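Local structure of cytidine deaminase (Mycobacterium leprae, 3R2N) at residues S64-L69 against G75-V80; G34-G37 against R43-T46; Q98-H103 against L108-P113; N49-N52 against L57-C60; G6-D11 against A36-D41. The protein probably catalyses the zinc-dependent hydrolytic deamination of cytidine to uridine in pyrimidine salvage, working as a homotetramer. All coordinates share one frame; numbering follows the deposited sequence.

Interaction 1 (S64-L69 against G75-V80); sequences SMISAL and GRLVAV
The side chain of Met65 leaves the helix with chi1 176°, CG opposite the backbone N, stays extended as far as SD and then bends at chi3 (65°), a course that swings its CE methyl onto Val80 and Leu77. The contact belongs to the cytidine deaminase fold, a mixed beta sheet layered with helices, and here it seats helix 61-71 on the central strand 77-83, the segment axes passing 11.7 Å apart with their directions 147° from each other. Met65 and Val80 meet tip to tip: Met65 CE faces the fork of the valine, 3.9 Å from Val80 CG2 and 4.0 Å from Val80 CG1. Leu77 lies at the middle of the interface and has more surface covered than any other residue of the pair of segments. Both Leu77 and Val80 point at the helix although three residues apart, which is possible because Val78 and Ala79 form a classic beta bulge opposite Phe38. Leu69 covers the turn into the strand, its CD1 4.0 Å from Gly75 O and its CD2 4.3 Å from Leu77 CG. Leu100 and His103 of helix 94-104 adjoin this apolar layer, while Ser64 and Ser67 hydrogen-bond to Ser67 and Ser64 of the second subunit. Packing is tightest where Ile66 turns its tip inward, with Ile66 CD1 3.5 Å from Leu77 CD1.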
# COMPACT_ATOMS: atom_id res chain seq x y z
N SER D 64 0.12 -12.19 2.45
CA SER D 64 -0.71 -13.00 3.31
C SER D 64 0.18 -13.98 4.04
O SER D 64 0.02 -14.18 5.25
CB SER D 64 -1.82 -13.72 2.55
OG SER D 64 -2.78 -12.80 2.12
N MET D 65 1.16 -14.49 3.31
CA MET D 65 2.11 -15.46 3.83
C MET D 65 2.99 -14.89 4.92
O MET D 65 3.24 -15.53 5.93
CB MET D 65 2.97 -16.04 2.70
CG MET D 65 4.03 -16.98 3.22
SD MET D 65 5.13 -17.57 1.92
CE MET D 65 5.94 -16.04 1.46
N ILE D 66 3.47 -13.67 4.69
CA ILE D 66 4.18 -12.92 5.73
C ILE D 66 3.35 -12.81 7.02
O ILE D 66 3.84 -13.13 8.10
CB ILE D 66 4.73 -11.56 5.19
CG1 ILE D 66 5.89 -11.82 4.19
CG2 ILE D 66 5.20 -10.65 6.31
CD1 ILE D 66 7.05 -12.65 4.74
N SER D 67 2.09 -12.43 6.92
CA SER D 67 1.19 -12.43 8.10
C SER D 67 1.08 -13.80 8.78
O SER D 67 0.92 -13.87 10.00
CB SER D 67 -0.21 -11.98 7.71
OG SER D 67 -0.13 -10.67 7.21
N ALA D 68 1.13 -14.87 7.98
CA ALA D 68 1.06 -16.21 8.53
C ALA D 68 2.38 -16.53 9.27
O ALA D 68 2.38 -17.14 10.34
CB ALA D 68 0.73 -17.25 7.43
N LEU D 69 3.50 -16.07 8.70
CA LEU D 69 4.81 -16.26 9.31
C LEU D 69 4.82 -15.78 10.77
O LEU D 69 5.28 -16.52 11.66
CB LEU D 69 5.87 -15.51 8.51
CG LEU D 69 7.29 -15.42 9.07
CD1 LEU D 69 7.96 -16.81 9.14
CD2 LEU D 69 8.07 -14.45 8.22
N GLY D 75 10.23 -16.24 12.79
CA GLY D 75 11.22 -17.04 12.10
C GLY D 75 11.63 -16.34 10.82
O GLY D 75 11.34 -15.17 10.62
N ARG D 76 12.35 -17.06 9.98
CA ARG D 76 12.92 -16.52 8.77
C ARG D 76 12.50 -17.42 7.65
O ARG D 76 12.62 -18.64 7.76
CB ARG D 76 14.45 -16.54 8.84
CG ARG D 76 15.07 -15.70 9.95
CD ARG D 76 14.95 -14.19 9.71
NE ARG D 76 15.89 -13.69 8.71
CZ ARG D 76 15.84 -12.49 8.15
NH1 ARG D 76 14.88 -11.62 8.48
NH2 ARG D 76 16.76 -12.15 7.24
N LEU D 77 12.05 -16.81 6.55
CA LEU D 77 11.70 -17.55 5.34
C LEU D 77 12.93 -18.15 4.71
O LEU D 77 14.00 -17.55 4.70
CB LEU D 77 11.00 -16.64 4.33
CG LEU D 77 9.58 -16.18 4.64
CD1 LEU D 77 9.17 -15.17 3.63
CD2 LEU D 77 8.60 -17.35 4.63
N VAL D 78 12.79 -19.35 4.18
CA VAL D 78 13.93 -20.01 3.59
C VAL D 78 13.72 -20.34 2.09
O VAL D 78 14.66 -20.25 1.30
CB VAL D 78 14.30 -21.22 4.48
CG1 VAL D 78 14.68 -22.44 3.70
CG2 VAL D 78 15.39 -20.81 5.47
N ALA D 79 12.50 -20.68 1.70
CA ALA D 79 12.21 -20.94 0.29
C ALA D 79 10.76 -20.60 -0.01
O ALA D 79 9.87 -20.89 0.79
CB ALA D 79 12.52 -22.39 -0.08
N VAL D 80 10.51 -20.00 -1.18
CA VAL D 80 9.17 -19.53 -1.54
C VAL D 80 8.83 -19.87 -2.99
O VAL D 80 9.68 -19.72 -3.89
CB VAL D 80 9.04 -17.99 -1.33
CG1 VAL D 80 7.69 -17.50 -1.78
CG2 VAL D 80 9.26 -17.64 0.10

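Interaction 2 (G34-G37 against R43-T46); sequences GVAG and RLIT
The carbonyl oxygen of Ile45 receives the amide N-H of Gly37, with Gly37 N and Ile45 O 2.8 Å apart and an angle of 152° at the hydrogen. The alpha carbon of the preceding residue adds a CA-H...O contact to the same acceptor, Ala36 CA lying 3.1 Å from Ile45 O. The return bond runs from Ile45 N to Gly37 O at 2.9 Å, and Gly37 O is likewise approached by Leu44 CA at 3.2 Å. Gly37 and Ile45 thus form a hydrogen-bonded antiparallel pair, followed by the non-hydrogen-bonded pair of Ala36 and Thr46, where Val35 O takes a close CA-H contact from Thr46 CA at 3.0 Å. Ala36 and Thr46 put small side chains on one face, and the larger Leu44 reaches in beside them. Thr46 holds OG1 between its backbone N and carbonyl carbon (chi1 68°), leaving CG2 to lie 4.3 Å from Ala36 CB, and Leu44 brings its CD2 to 3.8 Å from the same Ala36 CB; helix 10-21 covers this face through Ala16 and Ala20. Ile45 points to the other face, where it and Val35 pack on Met65 of helix 61-71. Paired amide-carbonyl bonds flanked by CA-H...O contacts are typical of antiparallel pairing, here in the beta hairpin of strands 34-39 and 44-48 at one edge of the chain's mixed sheet.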
# COMPACT_ATOMS: atom_id res chain seq x y z
N GLY D 34 -1.53 -18.25 -5.36
CA GLY D 34 -1.21 -18.93 -4.13
C GLY D 34 0.29 -18.88 -3.93
O GLY D 34 1.04 -18.76 -4.90
N VAL D 35 0.72 -18.92 -2.66
CA VAL D 35 2.15 -18.94 -2.36
C VAL D 35 2.38 -19.89 -1.21
O VAL D 35 1.51 -20.08 -0.37
CB VAL D 35 2.73 -17.52 -2.04
CG1 VAL D 35 2.18 -16.94 -0.69
CG2 VAL D 35 4.24 -17.56 -2.01
N ALA D 36 3.57 -20.46 -1.16
CA ALA D 36 3.90 -21.38 -0.11
C ALA D 36 5.39 -21.21 0.16
O ALA D 36 6.18 -20.99 -0.77
CB ALA D 36 3.55 -22.85 -0.52
N GLY D 37 5.74 -21.38 1.44
CA GLY D 37 7.08 -21.10 1.93
C GLY D 37 7.50 -22.13 2.96
O GLY D 37 6.66 -22.65 3.68
N ARG D 43 8.72 -25.58 8.90
CA ARG D 43 7.27 -25.53 8.67
C ARG D 43 6.87 -24.83 7.38
O ARG D 43 7.54 -23.88 6.90
CB ARG D 43 6.48 -24.95 9.86
CG ARG D 43 6.40 -23.45 9.92
CD ARG D 43 5.82 -23.02 11.26
NE ARG D 43 5.78 -21.56 11.38
CZ ARG D 43 6.80 -20.80 11.81
NH1 ARG D 43 6.64 -19.48 11.87
NH2 ARG D 43 7.96 -21.34 12.20
N LEU D 44 5.77 -25.32 6.82
CA LEU D 44 5.21 -24.82 5.58
C LEU D 44 4.16 -23.77 5.90
O LEU D 44 3.23 -24.03 6.65
CB LEU D 44 4.56 -25.97 4.81
CG LEU D 44 4.58 -25.83 3.28
CD1 LEU D 44 4.41 -27.21 2.65
CD2 LEU D 44 3.56 -24.86 2.73
N ILE D 45 4.32 -22.58 5.33
CA ILE D 45 3.28 -21.58 5.37
C ILE D 45 2.77 -21.22 3.98
O ILE D 45 3.41 -21.55 2.99
CB ILE D 45 3.65 -20.35 6.24
CG1 ILE D 45 4.90 -19.64 5.71
CG2 ILE D 45 3.78 -20.80 7.70
CD1 ILE D 45 5.31 -18.41 6.55
N THR D 46 1.60 -20.59 3.90
CA THR D 46 0.96 -20.26 2.62
C THR D 46 0.29 -18.90 2.73
O THR D 46 0.20 -18.33 3.82
CB THR D 46 -0.14 -21.23 2.26
OG1 THR D 46 -1.23 -21.06 3.20
CG2 THR D 46 0.35 -22.68 2.28

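Interaction 3 (Q98-H103 against L108-P113); sequences QLLYEH and LKIMTP
Leu100 bridges Leu108 and Ile110, and its atoms divide the work. At the root, CB rests against one methyl of Leu108, with Leu100 CB and Leu108 CD2 3.7 Å apart. That methyl also lies against the backbone of the helix, since Leu108 CD2 is 3.4 Å from Leu100 O. Leu108 points toward the helix, and with CG anti to its own backbone N (chi1 171°) its CD2 reaches Leu100. At CG the Leu100 chain forks. CD1 goes to the strand, where Leu100 CD1 meets Ile110 CD1 at 4.1 Å, the two side chains crossing at a slant rather than end on. CD2 turns to helix 61-71 and strand 77-83, where it packs on Met65 and Leu77. One leucine therefore has a different apolar neighbour at its base and at each tip, and the side-chain contacts across the two segments are apolar, besides the methyl on Leu100 O. Other residues of the helix meet the second subunit: Glu102 hydrogen-bonds to Tyr25, Tyr28 and Ala53 of that subunit, and His103 meets its Tyr25 edge-to-face. The contact closes the beta-alpha-beta unit of strand 77-83, helix 94-104 and strand 109-112, whose two strands lie side by side and parallel in the sheet; Met65 of helix 61-71 flanks Leu100 on one side, while Met119 and Leu122 of helix 119-122 pack on Ile110.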
# COMPACT_ATOMS: atom_id res chain seq x y z
N GLN D 98 10.47 -6.69 -1.55
CA GLN D 98 10.87 -5.98 -0.34
C GLN D 98 10.39 -6.71 0.95
O GLN D 98 11.18 -6.83 1.89
CB GLN D 98 10.50 -4.49 -0.41
CG GLN D 98 11.19 -3.56 0.64
CD GLN D 98 12.65 -3.29 0.30
OE1 GLN D 98 12.96 -2.83 -0.79
NE2 GLN D 98 13.55 -3.61 1.22
N LEU D 99 9.15 -7.22 1.01
CA LEU D 99 8.71 -7.98 2.20
C LEU D 99 9.59 -9.21 2.41
O LEU D 99 10.15 -9.40 3.49
CB LEU D 99 7.22 -8.38 2.16
CG LEU D 99 6.13 -7.32 1.98
CD1 LEU D 99 4.77 -7.94 2.13
CD2 LEU D 99 6.24 -6.09 2.90
N LEU D 100 9.74 -10.00 1.34
CA LEU D 100 10.54 -11.22 1.36
C LEU D 100 11.98 -11.00 1.81
O LEU D 100 12.57 -11.82 2.53
CB LEU D 100 10.54 -11.88 -0.01
CG LEU D 100 9.18 -12.32 -0.53
CD1 LEU D 100 9.23 -12.63 -2.02
CD2 LEU D 100 8.64 -13.48 0.29
N TYR D 101 12.55 -9.89 1.36
CA TYR D 101 13.90 -9.55 1.71
C TYR D 101 13.95 -9.34 3.19
O TYR D 101 14.83 -9.87 3.87
CB TYR D 101 14.37 -8.26 1.01
CG TYR D 101 15.87 -8.10 1.12
CD1 TYR D 101 16.72 -8.78 0.24
CD2 TYR D 101 16.46 -7.32 2.12
CE1 TYR D 101 18.11 -8.66 0.32
CE2 TYR D 101 17.85 -7.20 2.23
CZ TYR D 101 18.67 -7.88 1.31
OH TYR D 101 20.06 -7.79 1.36
N GLU D 102 13.02 -8.54 3.70
CA GLU D 102 13.01 -8.22 5.10
C GLU D 102 12.86 -9.49 6.01
O GLU D 102 13.40 -9.52 7.11
CB GLU D 102 11.99 -7.12 5.40
CG GLU D 102 11.89 -6.81 6.86
CD GLU D 102 11.80 -5.35 7.19
OE1 GLU D 102 11.84 -4.50 6.29
OE2 GLU D 102 11.70 -5.03 8.39
N HIS D 103 12.20 -10.55 5.53
CA HIS D 103 11.92 -11.72 6.36
C HIS D 103 12.69 -12.97 5.98
O HIS D 103 12.56 -13.98 6.67
CB HIS D 103 10.42 -12.00 6.42
CG HIS D 103 9.63 -10.80 6.82
ND1 HIS D 103 9.66 -10.29 8.10
CD2 HIS D 103 8.88 -9.94 6.09
CE1 HIS D 103 8.93 -9.19 8.15
NE2 HIS D 103 8.46 -8.94 6.94
N LEU D 108 17.42 -16.04 0.78
CA LEU D 108 16.12 -16.64 0.54
C LEU D 108 16.04 -17.15 -0.91
O LEU D 108 16.37 -16.41 -1.85
CB LEU D 108 15.00 -15.64 0.84
CG LEU D 108 13.53 -15.94 0.49
CD1 LEU D 108 13.00 -17.27 1.05
CD2 LEU D 108 12.64 -14.77 0.94
N LYS D 109 15.60 -18.39 -1.09
CA LYS D 109 15.35 -18.91 -2.42
C LYS D 109 13.89 -18.69 -2.88
O LYS D 109 12.93 -18.99 -2.15
CB LYS D 109 15.75 -20.39 -2.52
CG LYS D 109 17.16 -20.71 -1.98
CD LYS D 109 17.65 -22.05 -2.53
CE LYS D 109 18.62 -22.78 -1.60
NZ LYS D 109 18.80 -24.18 -2.11
N ILE D 110 13.76 -18.14 -4.09
CA ILE D 110 12.47 -17.98 -4.75
C ILE D 110 12.47 -18.82 -6.02
O ILE D 110 13.41 -18.76 -6.79
CB ILE D 110 12.26 -16.51 -5.18
CG1 ILE D 110 12.48 -15.53 -4.01
CG2 ILE D 110 10.93 -16.33 -5.86
CD1 ILE D 110 11.66 -15.79 -2.78
N MET D 111 11.42 -19.60 -6.26
CA MET D 111 11.28 -20.23 -7.59
C MET D 111 10.80 -19.19 -8.63
O MET D 111 9.95 -18.36 -8.33
CB MET D 111 10.37 -21.45 -7.53
CG MET D 111 10.12 -22.16 -8.86
SD MET D 111 11.62 -22.80 -9.58
CE MET D 111 11.72 -24.39 -8.74
N THR D 112 11.38 -19.20 -9.81
CA THR D 112 11.05 -18.24 -10.88
C THR D 112 10.87 -19.01 -12.18
O THR D 112 11.36 -20.13 -12.28
CB THR D 112 12.16 -17.17 -11.11
OG1 THR D 112 13.14 -17.67 -12.05
CG2 THR D 112 12.81 -16.74 -9.82
N PRO D 113 10.14 -18.42 -13.16
CA PRO D 113 9.98 -19.02 -14.49
C PRO D 113 11.27 -19.57 -15.08
O PRO D 113 11.22 -20.50 -15.87
CB PRO D 113 9.49 -17.84 -15.34
CG PRO D 113 8.66 -17.01 -14.35
CD PRO D 113 9.25 -17.25 -12.97

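Interaction 4 (N49-N52 against L57-C60); sequences NVEN and LALC. With ZN (zinc ion), chain K.
Val50 and Leu59 form a single antiparallel bridge in the loop that leads to helix 61-71 and delivers Cys60, at the N-cap position of that helix, to the zinc site of this deaminase. Two backbone bonds make the bridge, Val50 N to Leu59 O at 2.8 Å and Leu59 N to Val50 O at 2.9 Å, the second nearly straight at 169°. A water widens the polar link: it donates to Val50 O at 2.6 Å and to Leu57 O at 2.7 Å, so Val50 O accepts from both an amide and a water. Apolar contact is lighter, with Val50 CB 4.4 Å from Leu59 CB. Asn52 lies slantwise across Leu57, its CB 4.0 Å from Leu57 CB, while its OD1 is taken by Ser54 N. The carboxylate of Glu51 is bound by Ser29, and the Asn49 amide by Val33 and Phe31. Leu59 packs on its counterpart Leu59 of the second subunit. The CA-CB bond of Cys60 leads away from residues 49-52, and with SG anti to the carbonyl carbon (chi1 -69°) the sulfur joins Cys93 and Cys96 at the metal, Cys60 SG lying 2.4 Å from the zinc ion.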
# COMPACT_ATOMS: atom_id res chain seq x y z
N ASN D 49 -3.84 -14.16 -2.52
CA ASN D 49 -4.07 -12.74 -2.72
C ASN D 49 -5.45 -12.36 -2.29
O ASN D 49 -6.36 -13.17 -2.43
CB ASN D 49 -3.79 -12.26 -4.14
CG ASN D 49 -4.58 -13.02 -5.23
OD1 ASN D 49 -4.89 -14.23 -5.12
ND2 ASN D 49 -4.82 -12.31 -6.33
N VAL D 50 -5.60 -11.15 -1.76
CA VAL D 50 -6.91 -10.62 -1.37
C VAL D 50 -7.20 -9.20 -1.95
O VAL D 50 -6.67 -8.18 -1.47
CB VAL D 50 -7.12 -10.68 0.16
CG1 VAL D 50 -8.56 -10.36 0.51
CG2 VAL D 50 -6.77 -12.09 0.69
N GLU D 51 -8.04 -9.14 -2.99
CA GLU D 51 -8.26 -7.88 -3.67
C GLU D 51 -9.26 -6.98 -2.95
O GLU D 51 -9.91 -7.40 -1.99
CB GLU D 51 -8.64 -8.11 -5.15
CG GLU D 51 -7.49 -8.76 -5.89
CD GLU D 51 -7.70 -8.95 -7.38
OE1 GLU D 51 -8.85 -8.98 -7.86
OE2 GLU D 51 -6.67 -9.09 -8.08
N ASN D 52 -9.36 -5.74 -3.38
CA ASN D 52 -10.29 -4.78 -2.78
C ASN D 52 -10.81 -3.83 -3.85
O ASN D 52 -10.16 -3.64 -4.89
CB ASN D 52 -9.63 -4.02 -1.63
CG ASN D 52 -10.61 -3.13 -0.86
OD1 ASN D 52 -10.87 -1.98 -1.25
ND2 ASN D 52 -11.11 -3.64 0.26
N LEU D 57 -5.48 -1.28 -2.23
CA LEU D 57 -5.59 -1.91 -0.91
C LEU D 57 -5.50 -3.42 -1.06
O LEU D 57 -5.66 -4.17 -0.10
CB LEU D 57 -6.86 -1.49 -0.14
CG LEU D 57 -7.41 -0.06 -0.16
CD1 LEU D 57 -8.45 0.13 0.95
CD2 LEU D 57 -6.36 1.00 -0.01
N ALA D 58 -5.22 -3.88 -2.28
CA ALA D 58 -5.04 -5.31 -2.52
C ALA D 58 -3.82 -5.82 -1.76
O ALA D 58 -2.77 -5.14 -1.73
CB ALA D 58 -4.92 -5.63 -4.02
N LEU D 59 -3.98 -7.01 -1.17
CA LEU D 59 -2.89 -7.76 -0.55
C LEU D 59 -2.39 -8.86 -1.49
O LEU D 59 -3.19 -9.66 -1.98
CB LEU D 59 -3.39 -8.43 0.74
CG LEU D 59 -3.72 -7.46 1.87
CD1 LEU D 59 -4.39 -8.15 3.02
CD2 LEU D 59 -2.44 -6.83 2.28
N CYS D 60 -1.08 -8.91 -1.75
CA CYS D 60 -0.53 -9.99 -2.57
C CYS D 60 -0.50 -11.27 -1.76
O CYS D 60 -0.59 -11.23 -0.54
CB CYS D 60 0.86 -9.67 -3.09
SG CYS D 60 0.93 -8.33 -4.35
ZN ZN K . 3.30 -8.55 -4.75
O HOH W 1 -7.14 -6.38 0.40

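Interaction 5 (G6-D11 against A36-D41); sequences GDVNWD and AGFVND
The ring of Phe38 presents its edge to the segment Gly6-Asp11: Val8 CG1 and Asn9 O both lie beside that edge, near the ring plane. A second aromatic group stands behind the valine, because Val8 CG1 also sits over the centre of the Trp10 ring, 3.5 Å above its plane, in the manner of a CH-pi contact. One methyl is thus held between a ring edge and a ring face. The place is the N-terminal entry to helix 10-21, where Asn9 takes the N-cap position and its OD1 accepts a hydrogen bond from Thr12 N; strand 34-39 of the central sheet passes alongside. Phe38 points toward the entering chain, and CG anti to its carbonyl carbon (chi1 -77°) carries the ring out to it. The side chains of Val8 and Phe38 run past one another in opposing senses, with Val8 CG1 at 4.1 Å from Phe38 CD2. Leu13 of helix 10-21 touches both side chains, and Leu44 of the adjoining strand packs on Phe38, tying helix, hairpin and N-terminal segment together. Little surface is buried, and the surroundings are partly open to solvent: a glycerol, probably from the crystallisation liquor, bonds to Asp7 O close by. The polar side of the meeting is the backbone oxygen beside the ring's edge, with Asn9 O 3.8 Å from Phe38 CE2.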
# COMPACT_ATOMS: atom_id res chain seq x y z
N GLY D 6 17.11 -32.66 3.43
CA GLY D 6 17.14 -31.29 3.89
C GLY D 6 17.24 -30.26 2.78
O GLY D 6 17.18 -29.06 3.03
N ASP D 7 17.37 -30.73 1.54
CA ASP D 7 17.26 -29.85 0.38
C ASP D 7 15.82 -29.37 0.29
O ASP D 7 14.90 -30.01 0.85
CB ASP D 7 17.64 -30.57 -0.90
CG ASP D 7 19.13 -30.86 -0.99
OD1 ASP D 7 19.92 -30.32 -0.17
OD2 ASP D 7 19.52 -31.65 -1.89
N VAL D 8 15.61 -28.24 -0.38
CA VAL D 8 14.25 -27.75 -0.54
C VAL D 8 13.52 -28.62 -1.56
O VAL D 8 14.05 -28.86 -2.66
CB VAL D 8 14.20 -26.25 -0.92
CG1 VAL D 8 12.80 -25.84 -1.34
CG2 VAL D 8 14.67 -25.39 0.25
N ASN D 9 12.36 -29.14 -1.15
CA ASN D 9 11.46 -29.86 -2.05
C ASN D 9 10.50 -28.89 -2.72
O ASN D 9 9.49 -28.50 -2.14
CB ASN D 9 10.68 -30.97 -1.34
CG ASN D 9 9.99 -31.93 -2.32
OD1 ASN D 9 9.42 -31.51 -3.33
ND2 ASN D 9 10.05 -33.22 -2.01
N TRP D 10 10.81 -28.51 -3.95
CA TRP D 10 10.05 -27.49 -4.65
C TRP D 10 8.68 -28.00 -5.12
O TRP D 10 7.72 -27.23 -5.17
CB TRP D 10 10.87 -26.91 -5.79
CG TRP D 10 12.12 -26.20 -5.31
CD1 TRP D 10 13.39 -26.71 -5.30
CD2 TRP D 10 12.21 -24.86 -4.80
NE1 TRP D 10 14.27 -25.77 -4.82
CE2 TRP D 10 13.58 -24.62 -4.50
CE3 TRP D 10 11.28 -23.83 -4.58
CZ2 TRP D 10 14.04 -23.40 -3.98
CZ3 TRP D 10 11.73 -22.61 -4.06
CH2 TRP D 10 13.11 -22.41 -3.77
N ASP D 11 8.60 -29.28 -5.45
CA ASP D 11 7.32 -29.97 -5.65
C ASP D 11 6.32 -29.73 -4.51
O ASP D 11 5.14 -29.43 -4.74
CB ASP D 11 7.56 -31.47 -5.78
CG ASP D 11 7.31 -31.98 -7.17
OD1 ASP D 11 6.10 -32.08 -7.55
OD2 ASP D 11 8.30 -32.30 -7.88
N ALA D 36 3.57 -20.46 -1.16
CA ALA D 36 3.90 -21.38 -0.11
C ALA D 36 5.39 -21.21 0.16
O ALA D 36 6.18 -20.99 -0.77
CB ALA D 36 3.55 -22.85 -0.52
N GLY D 37 5.74 -21.38 1.44
CA GLY D 37 7.08 -21.10 1.93
C GLY D 37 7.50 -22.13 2.96
O GLY D 37 6.66 -22.65 3.68
N PHE D 38 8.79 -22.45 2.98
CA PHE D 38 9.39 -23.13 4.13
C PHE D 38 10.04 -22.12 5.05
O PHE D 38 10.74 -21.21 4.61
CB PHE D 38 10.42 -24.14 3.67
CG PHE D 38 9.84 -25.40 3.13
CD1 PHE D 38 8.90 -26.12 3.88
CD2 PHE D 38 10.23 -25.90 1.90
CE1 PHE D 38 8.36 -27.33 3.40
CE2 PHE D 38 9.70 -27.11 1.41
CZ PHE D 38 8.74 -27.81 2.17
N VAL D 39 9.80 -22.27 6.35
CA VAL D 39 10.43 -21.39 7.34
C VAL D 39 11.71 -22.10 7.79
O VAL D 39 11.91 -23.28 7.47
CB VAL D 39 9.45 -21.06 8.50
CG1 VAL D 39 9.95 -19.90 9.28
CG2 VAL D 39 8.08 -20.69 7.93
N ASN D 40 12.59 -21.38 8.49
CA ASN D 40 13.87 -21.92 8.94
C ASN D 40 13.77 -23.01 10.01
O ASN D 40 14.78 -23.65 10.33
CB ASN D 40 14.85 -20.81 9.36
CG ASN D 40 14.33 -19.97 10.50
OD1 ASN D 40 13.13 -20.01 10.83
ND2 ASN D 40 15.22 -19.18 11.12
N ASP D 41 12.57 -23.22 10.57
CA ASP D 41 12.29 -24.40 11.42
C ASP D 41 11.66 -25.57 10.65
O ASP D 41 11.25 -26.57 11.25
CB ASP D 41 11.43 -24.01 12.64
CG ASP D 41 9.94 -23.79 12.30
OD1 ASP D 41 9.59 -23.53 11.13
OD2 ASP D 41 9.10 -23.87 13.24

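Interactions 1 and 3 are core contacts of aliphatic side chains, placing helices 61-71 and 94-104 against the same sheet; they abut through Leu77 and Leu100 and use the neighbouring parallel strands 77-83 and 109-112. Interaction 2 supplies the hairpin bonded mainly through backbone atoms, and its Val35 and Ile45 pack under interaction 1. Interaction 5 shares Ala36 and Gly37 with interaction 2 but lies at the surface, where aromatic edges and faces replace aliphatic packing. Interaction 4 is buried, yet about 25 Å from interaction 5 between centres, across the middle of the chain; it combines backbone pairing, water and metal, and, like interactions 1 and 3, touches the second subunit.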